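Local coordinates for protein glutathione S-transferase 2 (Onchocerca volvulus, PDB 1TU7) that catalyses the conjugation of reduced glutathione to electrophilic compounds and appears to play a central part in the parasite's detoxification system, at residues G12-E15 with P16-F20; S39-K42 with S43-Q46; L70-Y74 with N75-E79; Y106-Y109 with E110-D114; E190-E193 with K194-A197. One frame throughout, in Å; residues are numbered along the deposited sequence.

Interaction 1: residues G12-E15 with P16-F20; sequences GLAE and PIRLF. With GSH (glutathione), chain C.
One face of the Arg18 guanidinium is covered by Ala14 CB, 3.6 Å above the plane and over its centre, while Glu15 OE1 sits at the edge. The site is the first turn of helix 15-23 in the thioredoxin-like N-terminal domain, the helix that follows strand 3-8. At the edge, Arg18 NH1 reaches Glu15 OE1 at 2.9 Å in a salt bridge lying 11° out of the guanidinium plane, although carboxylate and guanidinium planes are 59° apart. The bend of Glu15 at chi2 (70°) turns its carboxylate back across the extended arginine, and the two chains cross at about a right angle. Neither charge relies on this bond alone: Glu15 OE2 also binds Tyr191 and Arg195, and Arg18 pairs with Asp30 and donates to the carbonyls of Phe8 and Ile10. So many partners probably fix the rotation of both groups. The helix starts with Arg18 N bonded to Ala14 O and Leu19 N to Glu15 O, while Ile17 N makes a weak bond to Ala14 O. Just before the helix, Leu13 lines the glutathione pocket, its N bonded to Tyr7 OH and its CD1 lying 3.5 Å from SG2, the thiol sulfur of glutathione.

Interaction 2: residues S39-K42 with S43-Q46; sequences SSIK and SQFQ. With GSH (glutathione), chain C.
Ile41 packs on Phe45 with CD1 3.9 Å from ring atom CE1, in a turn of the loop joining strands 29-33 and 52-55. The branch responsible is CG1, which stands between the backbone N and the carbonyl carbon (chi1 57°) and carries CD1 over to the phenylalanine; Ile41 CG2, beside the N, faces Gln44 NE2 instead at 3.9 Å. Gln44 runs extended beyond CG and crosses this isoleucine at a slant, and its own CB lies over one face of the Phe45 ring, offset toward the rim. Two backbone bonds hold the turn, Gln44 N to Ile41 O at 2.9 Å and the longer Phe45 N to Lys42 O at 3.2 Å, both donors standing above the carbonyl planes rather than on a lone pair. Water 1 adds a bridge from Ser39 O to Ser43 N, and water 2 links Ser40 O with Ser43 OG. Lys42 points away from the turn toward glutathione, stretched through chi3 and turned only at chi4 (67°), which brings Lys42 NZ to 3.5 Å from O31 of glutathione. The same NZ is hydrogen-bonded to Gly48 O. A cationic amine held near the glycyl carboxylate would favour that end electrostatically, in keeping with the place of Lys42 in the glutathione pocket.

Interaction 3: residues L70-Y74 with N75-E79; sequences LARKY and NLNGE
A Schellman motif closes the C-terminal end of helix 63-73 in the thioredoxin-like domain, where the chain turns toward helix 81-107. Leu76 N returns to Ala71 O at 2.8 Å, the 6→1 bond, while the 5→2 bond from Asn75 N to Arg72 O is weak at 3.4 Å. Asn75, at positive phi (62°), provides the reversal that brings Leu76 back over the last turn. Leu76 CB and Ala71 CB, 4.3 Å apart, make the apolar contact across this cap, and Ala71 CB also lies 3.9 Å from Asn77 CB. Leu76 CD1 comes 3.3 Å from Tyr74 O, and the leucine continues inward onto Phe20 and Tyr152. On the outer side, Arg72 and Asn77 run side by side, pointing the same way, with guanidinium and amide planes 82° apart. Asn77 CG is anti to its backbone N (chi1 -164°), which sets OD1 3.6 Å from Arg72 CG. Water 3 joins their ends, accepting from Arg72 NH1 in the guanidinium plane and donating to Asn77 OD1, both at 3.0 Å. Arg72 NE makes a salt bridge to Glu81 of the second subunit. One arginine thus serves the helix end through water and the dimer interface by charge, probably limiting its motion.

Interaction 4: residues Y106-Y109 with E110-D114; sequences YMAY and ETEKD
Tyr109 and Lys113 meet through a polar bond and a stretch of apolar contact. The polar part is Lys113 NZ donating to Tyr109 OH at 3.1 Å; the same hydroxyl is also hydrogen-bonded to Gln208 O, at the C-terminus of the chain. The apolar part is Lys113 CD, 3.7 Å from Tyr109 CZ, where the lysine methylenes lie alongside the ring. Both residues have CG anti to the backbone N (chi1 -176° for Tyr109, 179° for Lys113), and the lysine is extended thereafter, which lets the two chains run the same way and end together. A second apolar contact joins Ala108 CB to Glu112 CG at 3.5 Å. Glu110 crosses Tyr109 at about a right angle, its bend at chi2 (70°) folding OE2 back to 3.9 Å from Tyr109 CB; that oxygen has its salt bridge with Lys207. The backbone bonds converge on Ala108 O, which accepts a short bond from Glu112 N at 2.8 Å, nearly in line with the carbonyl, and a weak one from Thr111 N at 3.3 Å. Ala108 leaves helical angles after helix 81-107, and its carbonyl takes amides of helix 109-132: a helix-to-helix junction, with Ala108 alone between them, in the all-helical C-terminal domain of glutathione transferases.

Interaction 5: residues E190-E193 with K194-A197; sequences EYCE and KRDA
Four consecutive backbone bonds, each from residue i+4 to residue i, show regular alpha-helix from Glu190 to Ala197. They are made by the amides of Lys194, Arg195, Asp196 and Ala197, and they build the final turns of helix 186-197 in the C-terminal, all-helical domain of the glutathione transferase fold. On the inner side, Tyr191 and Arg195 are one turn apart and cross obliquely: Tyr191 ring atom CE1 lies 4.0 Å from Arg195 CD, with ring and guanidinium planes at 61°. Arg195 CG is anti to the backbone N (chi1 -174°), and the bend at chi3 (66°) lays the guanidinium over Cys192, three residues earlier, so that Cys192 SG stands over one face, 3.5 Å from Arg195 NH2. Arg195 NH1 and Tyr191 OH both go on to Glu15 of helix 15-23, the one as a salt bridge and the other as a hydrogen bond, which joins this helix to the N-terminal domain. The long ion pairs of Arg195 with Glu156 and Asp159 are weak; with Arg11 also close to Arg195, the carboxylates, chiefly that of Glu15, probably offset the two neighbouring positive charges. On the exposed side, Lys194 lies alongside Glu190, pointing the same way, with Lys194 CE 4.0 Å from Glu190 CG. Their charged ends do not meet, Lys194 NZ being 5.5 Å from Glu190 OE2, so any attraction is loose. At the guanidinium edge, and in its plane, water 4 accepts from Arg195 NE at 2.8 Å and donates to Cys192 O at 2.9 Å.

How the interactions relate
Interaction 1 touches both interaction 3 and interaction 5. Its Glu15 OE2 meets Tyr191 OH at 2.6 Å and Arg195 NH1 at 2.9 Å, tying it to interaction 5 across the boundary between the two domains. From the same helix Phe20 packs against interaction 3, with Phe20 CE1 3.6 Å from Leu76 CD2. Interactions 1 and 2 do not touch, their nearest atoms being about 12 Å apart, yet both reach one glutathione: Leu13 by the thiol and Lys42 by the glycyl carboxylate. Interaction 3 faces the second subunit through Arg72. Interaction 4 touches none of the others; closest is interaction 1, with centres about 24 Å and nearest atoms about 6 Å apart.

Interaction 1: residues G12-E15 with P16-F20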
# COMPACT_ATOMS: atom_id res chain seq x y z
N GLY A 12 3.16 -8.96 12.99
CA GLY A 12 2.90 -7.66 12.41
C GLY A 12 3.11 -7.59 10.91
O GLY A 12 2.73 -8.48 10.18
N LEU A 13 3.71 -6.50 10.46
CA LEU A 13 3.92 -6.24 9.04
C LEU A 13 5.03 -7.02 8.44
O LEU A 13 5.10 -7.14 7.21
CB LEU A 13 4.22 -4.75 8.83
CG LEU A 13 3.13 -3.78 9.24
CD1 LEU A 13 3.65 -2.37 9.07
CD2 LEU A 13 1.86 -4.00 8.43
N ALA A 14 5.93 -7.54 9.26
CA ALA A 14 7.09 -8.27 8.78
C ALA A 14 6.74 -9.67 8.38
O ALA A 14 7.47 -10.24 7.60
CB ALA A 14 8.19 -8.32 9.80
N GLU A 15 5.68 -10.24 8.95
CA GLU A 15 5.53 -11.68 8.86
C GLU A 15 5.38 -12.16 7.42
O GLU A 15 5.94 -13.20 7.07
CB GLU A 15 4.44 -12.21 9.75
CG GLU A 15 4.52 -13.70 9.99
CD GLU A 15 5.69 -14.11 10.85
OE1 GLU A 15 6.37 -13.25 11.43
OE2 GLU A 15 5.92 -15.33 10.94
N PRO A 16 4.64 -11.48 6.53
CA PRO A 16 4.58 -11.98 5.15
C PRO A 16 5.94 -12.04 4.50
O PRO A 16 6.18 -12.92 3.65
CB PRO A 16 3.65 -11.02 4.45
CG PRO A 16 2.79 -10.53 5.56
CD PRO A 16 3.71 -10.35 6.75
N ILE A 17 6.83 -11.10 4.85
CA ILE A 17 8.20 -11.11 4.32
C ILE A 17 8.98 -12.29 4.89
O ILE A 17 9.67 -13.01 4.18
CB ILE A 17 8.89 -9.78 4.57
CG1 ILE A 17 8.13 -8.61 3.91
CG2 ILE A 17 10.33 -9.85 4.11
CD1 ILE A 17 8.39 -7.28 4.58
N ARG A 18 8.91 -12.49 6.19
CA ARG A 18 9.53 -13.66 6.80
C ARG A 18 9.05 -14.94 6.14
O ARG A 18 9.83 -15.82 5.84
CB ARG A 18 9.22 -13.70 8.29
CG ARG A 18 9.87 -12.61 9.09
CD ARG A 18 9.62 -12.74 10.53
NE ARG A 18 10.12 -11.62 11.34
CZ ARG A 18 9.39 -10.91 12.17
NH1 ARG A 18 8.10 -11.09 12.27
NH2 ARG A 18 9.97 -9.96 12.89
N LEU A 19 7.75 -15.04 5.89
CA LEU A 19 7.18 -16.24 5.29
C LEU A 19 7.74 -16.45 3.89
O LEU A 19 8.05 -17.58 3.52
CB LEU A 19 5.66 -16.18 5.26
CG LEU A 19 4.97 -16.27 6.63
CD1 LEU A 19 3.55 -15.75 6.62
CD2 LEU A 19 5.01 -17.72 7.13
N PHE A 20 7.83 -15.38 3.09
CA PHE A 20 8.44 -15.44 1.76
C PHE A 20 9.85 -16.04 1.84
O PHE A 20 10.16 -16.99 1.15
CB PHE A 20 8.44 -14.03 1.15
CG PHE A 20 9.02 -13.94 -0.24
CD1 PHE A 20 8.22 -13.45 -1.26
CD2 PHE A 20 10.33 -14.23 -0.53
CE1 PHE A 20 8.72 -13.30 -2.54
CE2 PHE A 20 10.82 -14.07 -1.83
CZ PHE A 20 10.00 -13.60 -2.82
N1 GSH C . 3.56 1.54 5.38
CA1 GSH C . 4.47 0.99 6.31
C1 GSH C . 5.01 -0.32 5.89
O11 GSH C . 4.10 -1.10 5.27
O12 GSH C . 6.16 -0.85 6.09
CB1 GSH C . 4.21 1.04 7.75
CG1 GSH C . 5.37 0.86 8.69
CD1 GSH C . 4.92 0.98 10.14
OE1 GSH C . 3.67 1.44 10.40
N2 GSH C . 5.75 0.61 11.08
CA2 GSH C . 5.42 0.61 12.50
C2 GSH C . 6.58 1.16 13.25
O2 GSH C . 7.86 1.05 12.75
CB2 GSH C . 5.20 -0.81 13.01
SG2 GSH C . 3.62 -1.47 12.44
N3 GSH C . 6.37 1.78 14.40
CA3 GSH C . 7.51 2.29 15.11
C3 GSH C . 7.43 3.77 15.26
O31 GSH C . 6.81 4.58 14.42
O32 GSH C . 8.07 4.31 16.38

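Interaction 2: residues S39-K42 with S43-Q46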
# COMPACT_ATOMS: atom_id res chain seq x y z
N SER A 39 14.00 3.70 19.46
CA SER A 39 14.27 5.13 19.47
C SER A 39 15.71 5.47 19.08
O SER A 39 15.91 6.42 18.32
CB SER A 39 13.95 5.75 20.84
OG SER A 39 13.84 7.17 20.73
N SER A 40 16.68 4.71 19.58
CA SER A 40 18.09 5.02 19.33
C SER A 40 18.52 4.83 17.88
O SER A 40 19.51 5.40 17.44
CB SER A 40 19.03 4.22 20.26
OG SER A 40 18.92 2.82 20.11
N ILE A 41 17.76 4.02 17.12
CA ILE A 41 18.11 3.69 15.75
C ILE A 41 17.12 4.24 14.72
O ILE A 41 17.37 4.13 13.54
CB ILE A 41 18.26 2.14 15.55
CG1 ILE A 41 17.01 1.36 15.93
CG2 ILE A 41 19.47 1.57 16.32
CD1 ILE A 41 17.04 -0.11 15.40
N LYS A 42 16.02 4.83 15.18
CA LYS A 42 14.88 5.22 14.32
C LYS A 42 15.29 6.09 13.13
O LYS A 42 14.77 5.93 12.02
CB LYS A 42 13.83 5.93 15.17
CG LYS A 42 12.64 6.45 14.45
CD LYS A 42 11.81 7.35 15.37
CE LYS A 42 10.55 7.86 14.65
NZ LYS A 42 9.49 6.82 14.28
N SER A 43 16.21 7.01 13.34
CA SER A 43 16.63 7.93 12.28
C SER A 43 17.39 7.24 11.14
O SER A 43 17.53 7.81 10.06
CB SER A 43 17.49 9.07 12.85
OG SER A 43 18.74 8.60 13.26
N GLN A 44 17.85 6.01 11.36
CA GLN A 44 18.52 5.25 10.32
C GLN A 44 17.58 4.76 9.21
O GLN A 44 18.07 4.32 8.18
CB GLN A 44 19.18 4.03 10.93
CG GLN A 44 20.23 4.40 11.97
CD GLN A 44 20.94 3.21 12.52
OE1 GLN A 44 20.87 2.11 11.96
NE2 GLN A 44 21.65 3.40 13.63
N PHE A 45 16.28 4.82 9.45
CA PHE A 45 15.26 4.30 8.52
C PHE A 45 14.60 5.47 7.83
O PHE A 45 14.32 6.46 8.46
CB PHE A 45 14.29 3.42 9.30
CG PHE A 45 15.01 2.31 9.98
CD1 PHE A 45 15.36 2.43 11.32
CD2 PHE A 45 15.49 1.24 9.27
CE1 PHE A 45 16.11 1.44 11.95
CE2 PHE A 45 16.23 0.24 9.88
CZ PHE A 45 16.54 0.34 11.22
N GLN A 46 14.36 5.31 6.53
CA GLN A 46 13.95 6.43 5.69
C GLN A 46 12.64 7.11 6.11
O GLN A 46 12.48 8.30 5.90
CB GLN A 46 13.90 5.97 4.23
CG GLN A 46 15.26 5.61 3.64
CD GLN A 46 15.59 4.11 3.62
OE1 GLN A 46 16.17 3.59 2.63
NE2 GLN A 46 15.28 3.44 4.70
N1 GSH C . 3.56 1.54 5.38
CA1 GSH C . 4.47 0.99 6.31
C1 GSH C . 5.01 -0.32 5.89
O11 GSH C . 4.10 -1.10 5.27
O12 GSH C . 6.16 -0.85 6.09
CB1 GSH C . 4.21 1.04 7.75
CG1 GSH C . 5.37 0.86 8.69
CD1 GSH C . 4.92 0.98 10.14
OE1 GSH C . 3.67 1.44 10.40
N2 GSH C . 5.75 0.61 11.08
CA2 GSH C . 5.42 0.61 12.50
C2 GSH C . 6.58 1.16 13.25
O2 GSH C . 7.86 1.05 12.75
CB2 GSH C . 5.20 -0.81 13.01
SG2 GSH C . 3.62 -1.47 12.44
N3 GSH C . 6.37 1.78 14.40
CA3 GSH C . 7.51 2.29 15.11
C3 GSH C . 7.43 3.77 15.26
O31 GSH C . 6.81 4.58 14.42
O32 GSH C . 8.07 4.31 16.38
O HOH W 1 17.37 7.69 16.10
O HOH W 2 19.97 6.66 15.13

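Interaction 3: residues L70-Y74 with N75-E79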
# COMPACT_ATOMS: atom_id res chain seq x y z
N LEU A 70 11.72 -8.47 -3.44
CA LEU A 70 12.04 -9.87 -3.31
C LEU A 70 11.35 -10.69 -4.41
O LEU A 70 11.96 -11.62 -4.98
CB LEU A 70 11.64 -10.37 -1.94
CG LEU A 70 12.54 -9.90 -0.79
CD1 LEU A 70 11.88 -10.32 0.51
CD2 LEU A 70 13.92 -10.48 -0.93
N ALA A 71 10.09 -10.35 -4.69
CA ALA A 71 9.34 -11.03 -5.72
C ALA A 71 10.02 -10.93 -7.08
O ALA A 71 10.10 -11.92 -7.81
CB ALA A 71 7.97 -10.49 -5.79
N ARG A 72 10.49 -9.76 -7.47
CA ARG A 72 11.20 -9.63 -8.76
C ARG A 72 12.49 -10.45 -8.76
O ARG A 72 12.78 -11.17 -9.71
CB ARG A 72 11.49 -8.17 -9.08
CG ARG A 72 10.28 -7.39 -9.51
CD ARG A 72 10.61 -5.96 -9.95
NE ARG A 72 11.17 -5.15 -8.85
CZ ARG A 72 10.46 -4.40 -8.04
NH1 ARG A 72 9.15 -4.33 -8.17
NH2 ARG A 72 11.05 -3.70 -7.06
N LYS A 73 13.25 -10.39 -7.68
CA LYS A 73 14.52 -11.07 -7.61
C LYS A 73 14.34 -12.58 -7.72
O LYS A 73 15.15 -13.26 -8.37
CB LYS A 73 15.23 -10.76 -6.31
CG LYS A 73 16.17 -9.63 -6.37
CD LYS A 73 16.96 -9.57 -5.03
CE LYS A 73 18.27 -10.28 -5.07
NZ LYS A 73 19.24 -9.77 -4.01
N TYR A 74 13.27 -13.11 -7.12
CA TYR A 74 13.05 -14.54 -7.04
C TYR A 74 11.94 -15.05 -7.93
O TYR A 74 11.49 -16.18 -7.77
CB TYR A 74 12.83 -14.96 -5.58
CG TYR A 74 14.14 -15.29 -4.90
CD1 TYR A 74 14.99 -14.29 -4.48
CD2 TYR A 74 14.58 -16.61 -4.81
CE1 TYR A 74 16.25 -14.61 -3.93
CE2 TYR A 74 15.81 -16.95 -4.23
CZ TYR A 74 16.62 -15.95 -3.81
OH TYR A 74 17.85 -16.27 -3.23
N ASN A 75 11.49 -14.24 -8.89
CA ASN A 75 10.50 -14.66 -9.86
C ASN A 75 9.15 -15.06 -9.28
O ASN A 75 8.50 -15.98 -9.75
CB ASN A 75 11.09 -15.82 -10.69
CG ASN A 75 10.48 -16.00 -12.09
OD1 ASN A 75 10.55 -17.12 -12.68
ND2 ASN A 75 9.86 -14.99 -12.61
N LEU A 76 8.75 -14.34 -8.22
CA LEU A 76 7.47 -14.52 -7.56
C LEU A 76 6.55 -13.31 -7.78
O LEU A 76 5.69 -13.02 -6.96
CB LEU A 76 7.67 -14.78 -6.06
CG LEU A 76 7.60 -16.23 -5.61
CD1 LEU A 76 8.83 -16.97 -6.07
CD2 LEU A 76 7.43 -16.33 -4.09
N ASN A 77 6.72 -12.64 -8.91
CA ASN A 77 5.97 -11.43 -9.29
C ASN A 77 5.09 -11.66 -10.51
O ASN A 77 4.77 -10.72 -11.21
CB ASN A 77 6.98 -10.32 -9.61
CG ASN A 77 6.39 -8.93 -9.63
OD1 ASN A 77 6.88 -8.07 -10.39
ND2 ASN A 77 5.47 -8.66 -8.76
N GLY A 78 4.71 -12.89 -10.79
CA GLY A 78 3.91 -13.23 -11.97
C GLY A 78 4.75 -13.38 -13.20
O GLY A 78 5.89 -12.96 -13.25
N GLU A 79 4.14 -13.96 -14.23
CA GLU A 79 4.85 -14.26 -15.47
C GLU A 79 4.59 -13.26 -16.58
O GLU A 79 5.33 -13.25 -17.57
CB GLU A 79 4.49 -15.65 -15.95
CG GLU A 79 5.02 -16.78 -15.09
CD GLU A 79 4.88 -18.14 -15.74
OE1 GLU A 79 4.21 -18.23 -16.81
OE2 GLU A 79 5.46 -19.11 -15.22
O HOH W 3 7.25 -5.06 -10.40

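Interaction 4: residues Y106-Y109 with E110-D114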
# COMPACT_ATOMS: atom_id res chain seq x y z
N TYR A 106 -5.70 -2.52 18.05
CA TYR A 106 -4.92 -1.51 18.78
C TYR A 106 -5.82 -0.44 19.39
O TYR A 106 -5.41 0.19 20.38
CB TYR A 106 -3.85 -0.85 17.90
CG TYR A 106 -2.66 -1.75 17.62
CD1 TYR A 106 -2.58 -2.43 16.42
CD2 TYR A 106 -1.61 -1.90 18.53
CE1 TYR A 106 -1.52 -3.27 16.14
CE2 TYR A 106 -0.54 -2.75 18.24
CZ TYR A 106 -0.51 -3.44 17.04
OH TYR A 106 0.56 -4.27 16.72
N MET A 107 -7.01 -0.23 18.85
CA MET A 107 -7.86 0.90 19.27
C MET A 107 -9.11 0.48 20.00
O MET A 107 -9.67 1.30 20.73
CB MET A 107 -8.32 1.76 18.08
CG MET A 107 -7.22 2.27 17.16
SD MET A 107 -6.00 3.25 18.00
CE MET A 107 -6.95 4.69 18.44
N ALA A 108 -9.61 -0.73 19.78
CA ALA A 108 -10.94 -1.09 20.26
C ALA A 108 -11.13 -2.57 20.51
O ALA A 108 -12.19 -3.13 20.29
CB ALA A 108 -11.98 -0.59 19.28
N TYR A 109 -10.09 -3.23 21.00
CA TYR A 109 -10.15 -4.68 21.13
C TYR A 109 -11.21 -5.14 22.11
O TYR A 109 -11.89 -6.13 21.88
CB TYR A 109 -8.80 -5.21 21.61
CG TYR A 109 -8.73 -6.70 21.68
CD1 TYR A 109 -8.50 -7.47 20.55
CD2 TYR A 109 -8.88 -7.37 22.89
CE1 TYR A 109 -8.41 -8.85 20.61
CE2 TYR A 109 -8.81 -8.75 22.96
CZ TYR A 109 -8.57 -9.50 21.82
OH TYR A 109 -8.49 -10.86 21.85
N GLU A 110 -11.37 -4.39 23.18
CA GLU A 110 -12.25 -4.80 24.27
C GLU A 110 -13.73 -4.62 23.93
O GLU A 110 -14.57 -5.26 24.53
CB GLU A 110 -11.95 -4.00 25.52
CG GLU A 110 -10.58 -4.26 26.13
CD GLU A 110 -9.41 -3.73 25.34
OE1 GLU A 110 -9.53 -2.68 24.65
OE2 GLU A 110 -8.33 -4.38 25.43
N THR A 111 -14.05 -3.75 23.00
CA THR A 111 -15.46 -3.55 22.67
C THR A 111 -15.84 -3.87 21.25
O THR A 111 -17.03 -3.97 20.96
CB THR A 111 -15.89 -2.11 22.98
OG1 THR A 111 -15.06 -1.20 22.26
CG2 THR A 111 -15.65 -1.81 24.48
N GLU A 112 -14.88 -4.04 20.36
CA GLU A 112 -15.23 -4.20 18.95
C GLU A 112 -14.73 -5.48 18.34
O GLU A 112 -14.97 -5.71 17.17
CB GLU A 112 -14.76 -3.01 18.16
CG GLU A 112 -15.21 -1.73 18.84
CD GLU A 112 -15.44 -0.56 17.92
OE1 GLU A 112 -14.87 -0.52 16.81
OE2 GLU A 112 -16.20 0.33 18.35
N LYS A 113 -14.06 -6.31 19.12
CA LYS A 113 -13.65 -7.60 18.62
C LYS A 113 -14.87 -8.41 18.16
O LYS A 113 -14.90 -8.95 17.07
CB LYS A 113 -12.90 -8.36 19.70
CG LYS A 113 -12.45 -9.75 19.29
CD LYS A 113 -11.85 -10.45 20.47
CE LYS A 113 -11.62 -11.90 20.23
NZ LYS A 113 -11.06 -12.52 21.46
N ASP A 114 -15.89 -8.49 19.00
CA ASP A 114 -16.98 -9.37 18.67
C ASP A 114 -17.83 -8.89 17.49
O ASP A 114 -18.15 -9.70 16.63
CB ASP A 114 -17.79 -9.72 19.93
CG ASP A 114 -17.05 -10.71 20.83
OD1 ASP A 114 -16.18 -11.45 20.32
OD2 ASP A 114 -17.27 -10.86 22.05

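Interaction 5: residues E190-E193 with K194-A197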
# COMPACT_ATOMS: atom_id res chain seq x y z
N GLU A 190 7.21 -26.41 9.20
CA GLU A 190 8.20 -26.42 10.27
C GLU A 190 8.28 -25.05 10.98
O GLU A 190 8.27 -24.95 12.21
CB GLU A 190 9.53 -26.80 9.65
CG GLU A 190 10.77 -26.65 10.51
CD GLU A 190 12.03 -27.02 9.73
OE1 GLU A 190 12.27 -26.50 8.60
OE2 GLU A 190 12.79 -27.86 10.25
N TYR A 191 8.28 -24.00 10.18
CA TYR A 191 8.41 -22.65 10.72
C TYR A 191 7.20 -22.32 11.59
O TYR A 191 7.35 -21.76 12.68
CB TYR A 191 8.51 -21.67 9.57
CG TYR A 191 8.46 -20.21 9.98
CD1 TYR A 191 7.33 -19.47 9.78
CD2 TYR A 191 9.54 -19.62 10.59
CE1 TYR A 191 7.28 -18.12 10.15
CE2 TYR A 191 9.51 -18.28 10.99
CZ TYR A 191 8.39 -17.53 10.75
OH TYR A 191 8.38 -16.21 11.16
N CYS A 192 6.02 -22.66 11.12
CA CYS A 192 4.78 -22.34 11.83
C CYS A 192 4.69 -23.13 13.13
O CYS A 192 4.16 -22.62 14.13
CB CYS A 192 3.58 -22.58 10.92
SG CYS A 192 3.44 -21.36 9.58
N GLU A 193 5.19 -24.36 13.15
CA GLU A 193 5.21 -25.15 14.39
C GLU A 193 6.08 -24.43 15.43
O GLU A 193 5.70 -24.30 16.60
CB GLU A 193 5.76 -26.57 14.14
CG GLU A 193 4.78 -27.54 13.51
CD GLU A 193 5.41 -28.80 12.89
OE1 GLU A 193 4.64 -29.75 12.60
OE2 GLU A 193 6.65 -28.84 12.67
N LYS A 194 7.25 -23.96 15.01
CA LYS A 194 8.15 -23.29 15.92
C LYS A 194 7.60 -21.95 16.37
O LYS A 194 7.75 -21.54 17.51
CB LYS A 194 9.52 -23.16 15.30
CG LYS A 194 10.21 -24.51 15.19
CD LYS A 194 11.46 -24.44 14.35
CE LYS A 194 12.05 -25.85 14.20
NZ LYS A 194 12.54 -26.39 15.50
N ARG A 195 6.95 -21.24 15.45
CA ARG A 195 6.34 -19.97 15.80
C ARG A 195 5.24 -20.16 16.82
O ARG A 195 5.11 -19.37 17.77
CB ARG A 195 5.81 -19.35 14.51
CG ARG A 195 5.26 -17.96 14.63
CD ARG A 195 4.84 -17.43 13.26
NE ARG A 195 3.72 -18.18 12.72
CZ ARG A 195 3.10 -17.90 11.58
NH1 ARG A 195 3.49 -16.88 10.82
NH2 ARG A 195 2.04 -18.59 11.23
N ASP A 196 4.46 -21.22 16.66
CA ASP A 196 3.39 -21.53 17.59
C ASP A 196 3.95 -21.97 18.93
O ASP A 196 3.42 -21.60 19.97
CB ASP A 196 2.51 -22.62 17.02
CG ASP A 196 1.28 -22.84 17.84
OD1 ASP A 196 0.93 -24.02 18.04
OD2 ASP A 196 0.57 -21.90 18.32
N ALA A 197 5.03 -22.76 18.91
CA ALA A 197 5.62 -23.24 20.15
C ALA A 197 6.07 -22.07 21.01
O ALA A 197 5.93 -22.10 22.25
CB ALA A 197 6.79 -24.19 19.88
O HOH W 4 2.34 -20.31 13.94